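Local coordinates for protein decapping nuclease RAI1 (Candida albicans, PDB 5BUD) that hydrolyses NAD caps and 5'-triphosphate ends of RNA using divalent metal ions, and binds and stimulates the exoribonuclease RAT1, at residues Phe78-Thr90 / Gln377-Ser389. Sequence-based numbering, arbitrary orientation.
Sequences FNSLLKAIIKYET and QLLTPEFTEWRQS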
ATOM      1  N   PHE A  78       4.076 -13.229  -0.706  1.00 26.18           N
ATOM      2  CA  PHE A  78       3.016 -14.101  -0.200  1.00 25.44           C
ATOM      3  C   PHE A  78       3.475 -15.198   0.742  1.00 25.45           C
ATOM      4  O   PHE A  78       2.731 -15.582   1.664  1.00 25.64           O
ATOM      5  CB  PHE A  78       2.148 -14.665  -1.331  1.00 26.68           C
ATOM      6  CG  PHE A  78       0.729 -14.172  -1.297  1.00 25.64           C
ATOM      7  CD1 PHE A  78      -0.159 -14.673  -0.366  1.00 25.54           C
ATOM      8  CD2 PHE A  78       0.286 -13.216  -2.172  1.00 26.81           C
ATOM      9  CE1 PHE A  78      -1.470 -14.220  -0.308  1.00 25.94           C
ATOM     10  CE2 PHE A  78      -1.029 -12.773  -2.137  1.00 24.38           C
ATOM     11  CZ  PHE A  78      -1.896 -13.270  -1.202  1.00 25.26           C
ATOM     12  N   ASN A  79       4.672 -15.737   0.516  1.00 27.72           N
ATOM     13  CA  ASN A  79       5.236 -16.752   1.440  1.00 29.24           C
ATOM     14  C   ASN A  79       5.147 -16.294   2.869  1.00 26.55           C
ATOM     15  O   ASN A  79       4.574 -16.981   3.721  1.00 28.53           O
ATOM     16  CB  ASN A  79       6.696 -17.046   1.104  1.00 34.75           C
ATOM     17  CG  ASN A  79       7.234 -18.254   1.842  1.00 43.30           C
ATOM     18  OD1 ASN A  79       7.650 -18.156   2.999  1.00 48.50           O
ATOM     19  ND2 ASN A  79       7.242 -19.409   1.174  1.00 47.82           N
ATOM     20  N   SER A  80       5.708 -15.122   3.142  1.00 25.99           N
ATOM     21  CA  SER A  80       5.751 -14.601   4.502  1.00 26.69           C
ATOM     22  C   SER A  80       4.367 -14.245   5.017  1.00 25.81           C
ATOM     23  O   SER A  80       4.064 -14.498   6.175  1.00 26.28           O
ATOM     24  CB  SER A  80       6.742 -13.432   4.640  1.00 27.48           C
ATOM     25  OG  SER A  80       6.362 -12.291   3.885  1.00 29.53           O
ATOM     26  N   LEU A  81       3.491 -13.739   4.154  1.00 26.01           N
ATOM     27  CA  LEU A  81       2.155 -13.415   4.600  1.00 23.84           C
ATOM     28  C   LEU A  81       1.431 -14.700   4.999  1.00 24.97           C
ATOM     29  O   LEU A  81       0.794 -14.749   6.029  1.00 25.94           O
ATOM     30  CB  LEU A  81       1.376 -12.661   3.514  1.00 22.84           C
ATOM     31  CG  LEU A  81      -0.130 -12.417   3.769  1.00 23.34           C
ATOM     32  CD1 LEU A  81      -0.397 -11.679   5.075  1.00 23.34           C
ATOM     33  CD2 LEU A  81      -0.740 -11.655   2.598  1.00 21.88           C
ATOM     34  N   LEU A  82       1.537 -15.754   4.190  1.00 25.32           N
ATOM     35  CA  LEU A  82       0.875 -17.030   4.550  1.00 26.06           C
ATOM     36  C   LEU A  82       1.417 -17.622   5.840  1.00 25.54           C
ATOM     37  O   LEU A  82       0.659 -18.231   6.602  1.00 25.86           O
ATOM     38  CB  LEU A  82       0.963 -18.071   3.424  1.00 25.21           C
ATOM     39  CG  LEU A  82       0.227 -17.685   2.139  1.00 26.47           C
ATOM     40  CD1 LEU A  82       0.475 -18.741   1.083  1.00 26.25           C
ATOM     41  CD2 LEU A  82      -1.279 -17.396   2.335  1.00 24.70           C
ATOM     42  N   LYS A  83       2.708 -17.431   6.085  1.00 26.98           N
ATOM     43  CA  LYS A  83       3.351 -17.982   7.288  1.00 29.75           C
ATOM     44  C   LYS A  83       2.823 -17.267   8.509  1.00 30.06           C
ATOM     45  O   LYS A  83       2.545 -17.895   9.564  1.00 27.51           O
ATOM     46  CB  LYS A  83       4.863 -17.886   7.181  1.00 31.46           C
ATOM     47  CG  LYS A  83       5.614 -18.322   8.424  1.00 38.41           C
ATOM     48  CD  LYS A  83       6.745 -19.289   8.116  1.00 43.41           C
ATOM     49  CE  LYS A  83       7.488 -19.721   9.373  1.00 44.79           C
ATOM     50  NZ  LYS A  83       8.727 -18.929   9.502  1.00 45.43           N
ATOM     51  N   ALA A  84       2.661 -15.946   8.363  1.00 29.66           N
ATOM     52  CA  ALA A  84       2.036 -15.125   9.394  1.00 28.34           C
ATOM     53  C   ALA A  84       0.608 -15.563   9.611  1.00 27.04           C
ATOM     54  O   ALA A  84       0.183 -15.705  10.751  1.00 27.92           O
ATOM     55  CB  ALA A  84       2.090 -13.645   8.998  1.00 29.35           C
ATOM     56  N   ILE A  85      -0.134 -15.792   8.527  1.00 26.21           N
ATOM     57  CA  ILE A  85      -1.530 -16.290   8.617  1.00 27.24           C
ATOM     58  C   ILE A  85      -1.633 -17.670   9.334  1.00 29.13           C
ATOM     59  O   ILE A  85      -2.510 -17.867  10.165  1.00 27.21           O
ATOM     60  CB  ILE A  85      -2.190 -16.336   7.219  1.00 26.95           C
ATOM     61  CG1 ILE A  85      -2.545 -14.897   6.757  1.00 25.86           C
ATOM     62  CG2 ILE A  85      -3.440 -17.189   7.223  1.00 27.08           C
ATOM     63  CD1 ILE A  85      -3.033 -14.768   5.321  1.00 24.72           C
ATOM     64  N   ILE A  86      -0.727 -18.606   9.026  1.00 29.41           N
ATOM     65  CA  ILE A  86      -0.721 -19.934   9.705  1.00 30.35           C
ATOM     66  C   ILE A  86      -0.523 -19.752  11.224  1.00 28.79           C
ATOM     67  O   ILE A  86      -1.257 -20.308  12.017  1.00 27.20           O
ATOM     68  CB  ILE A  86       0.382 -20.874   9.145  1.00 31.65           C
ATOM     69  CG1 ILE A  86       0.084 -21.239   7.682  1.00 31.89           C
ATOM     70  CG2 ILE A  86       0.487 -22.145   9.999  1.00 32.70           C
ATOM     71  CD1 ILE A  86       1.305 -21.693   6.894  1.00 33.44           C
ATOM     72  N   LYS A  87       0.436 -18.922  11.613  1.00 30.30           N
ATOM     73  CA  LYS A  87       0.635 -18.604  13.032  1.00 31.16           C
ATOM     74  C   LYS A  87      -0.627 -18.087  13.715  1.00 32.57           C
ATOM     75  O   LYS A  87      -1.000 -18.569  14.808  1.00 31.23           O
ATOM     76  CB  LYS A  87       1.756 -17.599  13.195  1.00 32.74           C
ATOM     77  CG  LYS A  87       2.160 -17.361  14.637  1.00 36.28           C
ATOM     78  CD  LYS A  87       3.495 -16.627  14.719  1.00 40.48           C
ATOM     79  CE  LYS A  87       3.874 -16.322  16.160  1.00 42.54           C
ATOM     80  NZ  LYS A  87       2.810 -15.523  16.818  1.00 46.26           N
ATOM     81  N   TYR A  88      -1.299 -17.115  13.079  1.00 30.12           N
ATOM     82  CA  TYR A  88      -2.501 -16.523  13.653  1.00 27.69           C
ATOM     83  C   TYR A  88      -3.614 -17.528  13.713  1.00 28.82           C
ATOM     84  O   TYR A  88      -4.286 -17.660  14.725  1.00 28.93           O
ATOM     85  CB  TYR A  88      -2.957 -15.302  12.821  1.00 29.79           C
ATOM     86  CG  TYR A  88      -4.239 -14.628  13.307  1.00 30.23           C
ATOM     87  CD1 TYR A  88      -4.261 -13.872  14.483  1.00 31.94           C
ATOM     88  CD2 TYR A  88      -5.413 -14.711  12.567  1.00 32.07           C
ATOM     89  CE1 TYR A  88      -5.431 -13.251  14.921  1.00 31.16           C
ATOM     90  CE2 TYR A  88      -6.585 -14.091  12.988  1.00 32.38           C
ATOM     91  CZ  TYR A  88      -6.591 -13.371  14.163  1.00 32.84           C
ATOM     92  OH  TYR A  88      -7.759 -12.765  14.551  1.00 33.86           O
ATOM     93  N   GLU A  89      -3.856 -18.214  12.604  1.00 28.81           N
ATOM     94  CA  GLU A  89      -4.966 -19.135  12.530  1.00 29.84           C
ATOM     95  C   GLU A  89      -4.758 -20.336  13.470  1.00 31.27           C
ATOM     96  O   GLU A  89      -5.722 -20.906  13.941  1.00 31.93           O
ATOM     97  CB  GLU A  89      -5.175 -19.602  11.088  1.00 30.98           C
ATOM     98  CG  GLU A  89      -5.631 -18.502  10.111  1.00 31.22           C
ATOM     99  CD  GLU A  89      -5.908 -19.023   8.696  1.00 29.63           C
ATOM    100  OE1 GLU A  89      -5.376 -20.107   8.311  1.00 27.57           O
ATOM    101  OE2 GLU A  89      -6.692 -18.357   7.963  1.00 25.81           O
ATOM    102  N   THR A  90      -3.503 -20.716  13.708  1.00 33.99           N
ATOM    103  CA  THR A  90      -3.195 -21.828  14.593  1.00 35.48           C
ATOM    104  C   THR A  90      -3.606 -21.404  16.011  1.00 37.78           C
ATOM    105  O   THR A  90      -4.295 -22.160  16.692  1.00 35.60           O
ATOM    106  CB  THR A  90      -1.715 -22.278  14.478  1.00 33.58           C
ATOM    107  OG1 THR A  90      -1.478 -22.841  13.179  1.00 30.00           O
ATOM    108  CG2 THR A  90      -1.372 -23.338  15.534  1.00 34.46           C
ATOM    109  N   GLN A 377       4.762 -20.089  -5.808  1.00 34.85           N
ATOM    110  CA  GLN A 377       4.779 -18.715  -6.284  1.00 37.22           C
ATOM    111  C   GLN A 377       3.711 -17.833  -5.600  1.00 33.60           C
ATOM    112  O   GLN A 377       3.839 -16.617  -5.576  1.00 32.11           O
ATOM    113  CB  GLN A 377       4.565 -18.704  -7.785  1.00 43.56           C
ATOM    114  CG  GLN A 377       5.149 -17.518  -8.490  1.00 50.10           C
ATOM    115  CD  GLN A 377       5.197 -17.763  -9.979  1.00 53.19           C
ATOM    116  OE1 GLN A 377       6.170 -18.332 -10.492  1.00 52.15           O
ATOM    117  NE2 GLN A 377       4.137 -17.359 -10.680  1.00 50.66           N
ATOM    118  N   LEU A 378       2.654 -18.460  -5.090  1.00 30.30           N
ATOM    119  CA  LEU A 378       1.668 -17.803  -4.243  1.00 26.49           C
ATOM    120  C   LEU A 378       1.432 -18.707  -3.043  1.00 25.87           C
ATOM    121  O   LEU A 378       1.923 -18.431  -1.942  1.00 24.84           O
ATOM    122  CB  LEU A 378       0.378 -17.495  -5.001  1.00 27.27           C
ATOM    123  CG  LEU A 378      -0.558 -16.455  -4.345  1.00 28.85           C
ATOM    124  CD1 LEU A 378      -1.714 -16.070  -5.264  1.00 28.84           C
ATOM    125  CD2 LEU A 378      -1.101 -16.928  -3.020  1.00 29.38           C
ATOM    126  N   LEU A 379       0.733 -19.818  -3.262  1.00 25.19           N
ATOM    127  CA  LEU A 379       0.495 -20.802  -2.206  1.00 24.49           C
ATOM    128  C   LEU A 379       1.777 -21.551  -1.891  1.00 27.80           C
ATOM    129  O   LEU A 379       2.626 -21.754  -2.769  1.00 28.10           O
ATOM    130  CB  LEU A 379      -0.573 -21.784  -2.639  1.00 27.34           C
ATOM    131  CG  LEU A 379      -1.944 -21.151  -2.917  1.00 27.45           C
ATOM    132  CD1 LEU A 379      -2.923 -22.235  -3.322  1.00 29.53           C
ATOM    133  CD2 LEU A 379      -2.414 -20.416  -1.672  1.00 27.57           C
ATOM    134  N   THR A 380       1.938 -21.908  -0.624  1.00 26.36           N
ATOM    135  CA  THR A 380       3.053 -22.706  -0.188  1.00 27.07           C
ATOM    136  C   THR A 380       2.550 -24.023   0.377  1.00 26.64           C
ATOM    137  O   THR A 380       1.377 -24.118   0.812  1.00 24.20           O
ATOM    138  CB  THR A 380       3.868 -21.982   0.879  1.00 27.78           C
ATOM    139  OG1 THR A 380       3.059 -21.791   2.050  1.00 28.31           O
ATOM    140  CG2 THR A 380       4.370 -20.635   0.333  1.00 28.26           C
ATOM    141  N   PRO A 381       3.445 -25.044   0.405  1.00 28.37           N
ATOM    142  CA  PRO A 381       3.001 -26.353   0.894  1.00 26.91           C
ATOM    143  C   PRO A 381       2.676 -26.359   2.383  1.00 26.21           C
ATOM    144  O   PRO A 381       1.764 -27.090   2.802  1.00 27.68           O
ATOM    145  CB  PRO A 381       4.166 -27.292   0.528  1.00 28.74           C
ATOM    146  CG  PRO A 381       5.353 -26.392   0.316  1.00 28.76           C
ATOM    147  CD  PRO A 381       4.779 -25.115  -0.230  1.00 27.26           C
ATOM    148  N   GLU A 382       3.353 -25.519   3.165  1.00 26.73           N
ATOM    149  CA  GLU A 382       3.050 -25.364   4.584  1.00 27.04           C
ATOM    150  C   GLU A 382       1.631 -24.824   4.763  1.00 27.60           C
ATOM    151  O   GLU A 382       0.900 -25.275   5.648  1.00 25.94           O
ATOM    152  CB  GLU A 382       4.027 -24.411   5.286  1.00 30.54           C
ATOM    153  CG  GLU A 382       5.473 -24.911   5.383  1.00 32.56           C
ATOM    154  CD  GLU A 382       6.375 -24.439   4.237  1.00 32.57           C
ATOM    155  OE1 GLU A 382       7.581 -24.287   4.502  1.00 34.63           O
ATOM    156  OE2 GLU A 382       5.910 -24.223   3.086  1.00 29.93           O
ATOM    157  N   PHE A 383       1.244 -23.867   3.922  1.00 25.79           N
ATOM    158  CA  PHE A 383      -0.091 -23.257   4.060  1.00 25.05           C
ATOM    159  C   PHE A 383      -1.207 -24.167   3.621  1.00 27.45           C
ATOM    160  O   PHE A 383      -2.211 -24.286   4.332  1.00 29.77           O
ATOM    161  CB  PHE A 383      -0.184 -21.927   3.294  1.00 25.03           C
ATOM    162  CG  PHE A 383      -1.553 -21.271   3.371  1.00 22.65           C
ATOM    163  CD1 PHE A 383      -2.022 -20.756   4.573  1.00 25.13           C
ATOM    164  CD2 PHE A 383      -2.365 -21.176   2.257  1.00 24.10           C
ATOM    165  CE1 PHE A 383      -3.274 -20.151   4.660  1.00 23.65           C
ATOM    166  CE2 PHE A 383      -3.616 -20.572   2.333  1.00 23.01           C
ATOM    167  CZ  PHE A 383      -4.065 -20.062   3.532  1.00 23.11           C
ATOM    168  N   THR A 384      -1.053 -24.814   2.459  1.00 28.60           N
ATOM    169  CA  THR A 384      -2.056 -25.775   1.979  1.00 30.05           C
ATOM    170  C   THR A 384      -2.280 -26.913   3.004  1.00 29.56           C
ATOM    171  O   THR A 384      -3.429 -27.263   3.322  1.00 28.81           O
ATOM    172  CB  THR A 384      -1.725 -26.311   0.562  1.00 30.47           C
ATOM    173  OG1 THR A 384      -0.460 -26.996   0.555  1.00 32.05           O
ATOM    174  CG2 THR A 384      -1.654 -25.156  -0.456  1.00 29.45           C
ATOM    175  N   GLU A 385      -1.187 -27.444   3.550  1.00 29.48           N
ATOM    176  CA  GLU A 385      -1.283 -28.499   4.575  1.00 29.80           C
ATOM    177  C   GLU A 385      -2.008 -27.997   5.801  1.00 29.28           C
ATOM    178  O   GLU A 385      -2.900 -28.672   6.315  1.00 25.31           O
ATOM    179  CB  GLU A 385       0.092 -28.994   5.006  1.00 32.21           C
ATOM    180  CG  GLU A 385       0.007 -30.172   5.946  1.00 34.89           C
ATOM    181  CD  GLU A 385       1.354 -30.663   6.435  1.00 36.97           C
ATOM    182  OE1 GLU A 385       2.356 -30.559   5.704  1.00 37.84           O
ATOM    183  OE2 GLU A 385       1.385 -31.170   7.566  1.00 40.62           O
ATOM    184  N   TRP A 386      -1.615 -26.815   6.288  1.00 28.30           N
ATOM    185  CA  TRP A 386      -2.329 -26.225   7.418  1.00 30.45           C
ATOM    186  C   TRP A 386      -3.832 -26.178   7.140  1.00 28.88           C
ATOM    187  O   TRP A 386      -4.627 -26.629   7.962  1.00 30.15           O
ATOM    188  CB  TRP A 386      -1.803 -24.831   7.783  1.00 31.93           C
ATOM    189  CG  TRP A 386      -2.802 -24.043   8.601  1.00 32.67           C
ATOM    190  CD1 TRP A 386      -3.497 -22.920   8.205  1.00 33.78           C
ATOM    191  CD2 TRP A 386      -3.264 -24.349   9.930  1.00 34.19           C
ATOM    192  NE1 TRP A 386      -4.355 -22.510   9.214  1.00 33.74           N
ATOM    193  CE2 TRP A 386      -4.231 -23.361  10.279  1.00 33.82           C
ATOM    194  CE3 TRP A 386      -2.962 -25.355  10.859  1.00 32.72           C
ATOM    195  CZ2 TRP A 386      -4.872 -23.348  11.514  1.00 32.67           C
ATOM    196  CZ3 TRP A 386      -3.620 -25.345  12.090  1.00 32.37           C
ATOM    197  CH2 TRP A 386      -4.561 -24.345  12.403  1.00 34.29           C
ATOM    198  N   ARG A 387      -4.234 -25.641   5.997  1.00 28.74           N
ATOM    199  CA  ARG A 387      -5.677 -25.500   5.730  1.00 29.21           C
ATOM    200  C   ARG A 387      -6.436 -26.845   5.549  1.00 31.88           C
ATOM    201  O   ARG A 387      -7.615 -26.992   5.972  1.00 28.85           O
ATOM    202  CB  ARG A 387      -5.944 -24.579   4.534  1.00 29.18           C
ATOM    203  CG  ARG A 387      -5.626 -23.105   4.798  1.00 28.65           C
ATOM    204  CD  ARG A 387      -6.585 -22.503   5.827  1.00 28.76           C
ATOM    205  NE  ARG A 387      -6.542 -21.045   5.855  1.00 27.40           N
ATOM    206  CZ  ARG A 387      -7.192 -20.245   5.011  1.00 26.96           C
ATOM    207  NH1 ARG A 387      -7.927 -20.744   4.034  1.00 25.35           N
ATOM    208  NH2 ARG A 387      -7.071 -18.923   5.133  1.00 27.62           N
ATOM    209  N   GLN A 388      -5.768 -27.808   4.921  1.00 33.70           N
ATOM    210  CA  GLN A 388      -6.331 -29.156   4.766  1.00 35.02           C
ATOM    211  C   GLN A 388      -6.535 -29.814   6.125  1.00 36.58           C
ATOM    212  O   GLN A 388      -7.496 -30.556   6.306  1.00 37.03           O
ATOM    213  CB  GLN A 388      -5.429 -30.036   3.904  1.00 34.14           C
ATOM    214  CG  GLN A 388      -5.432 -29.653   2.433  1.00 35.71           C
ATOM    215  CD  GLN A 388      -4.160 -30.065   1.714  1.00 36.58           C
ATOM    216  OE1 GLN A 388      -3.243 -30.656   2.307  1.00 36.65           O
ATOM    217  NE2 GLN A 388      -4.080 -29.726   0.438  1.00 36.41           N
ATOM    218  N   SER A 389      -5.647 -29.512   7.071  1.00 38.07           N
ATOM    219  CA  SER A 389      -5.713 -30.067   8.437  1.00 40.41           C
ATOM    220  C   SER A 389      -6.926 -29.632   9.267  1.00 41.51           C
ATOM    221  O   SER A 389      -7.313 -30.345  10.190  1.00 36.96           O
ATOM    222  CB  SER A 389      -4.446 -29.733   9.228  1.00 39.60           C
ATOM    223  OG  SER A 389      -4.531 -28.457   9.841  1.00 41.16           O
TER
HETATM  224  O   HOH W   1       3.974 -20.089   3.896  1.00 29.34           O
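Glu89 reaches from helix 78-92 to two side chains of helix 381-389, Trp386 and Arg387. Glu89 CB lies 3.6 Å from Trp386 NE1, beside the indole. With CG anti to the carbonyl carbon (chi1 -66°) and the chain extended beyond it, the carboxylate carbon CD is set at the indole edge, near the ring plane, and the oxygens face Arg387. OE1 accepts twice. Trp386 NE1 donates to Glu89 OE1 at 2.8 Å, on the anti side and nearly in the indole plane. Arg387 NE meets the syn lone pair of Glu89 OE1 at 2.9 Å, with an N-H...O angle of 159°. Glu89 OE2 takes Arg387 NH2 at 2.9 Å, more bent, and also accepts from Ile96 N. The salt bridge is therefore side-on and bidentate, and several donors fix the carboxylate's rotation.

Phe383 is a knob among Leu82, Ile85, Ile86 and Glu89. Leu82 CD2 sits 3.8 Å from the centroid of the Phe383 ring, over one face, a CH-pi contact. Arg387 CG lies against the opposite face, toward the rim. Ile86 CG2 and Thr90 OG1 lie over one face of the Trp386 ring.

The segment axes come within 9.5 Å at 29°. Arg387 NH1 also forms a salt bridge with Asp129, just after strand 121-128. Leu82 and Leu378 rest on Phe133 of strand 131-136. The contact joins the C-terminal helix to helix 78-92 beside these strands of the PD-(D/E)XK nuclease fold, away from the metal site.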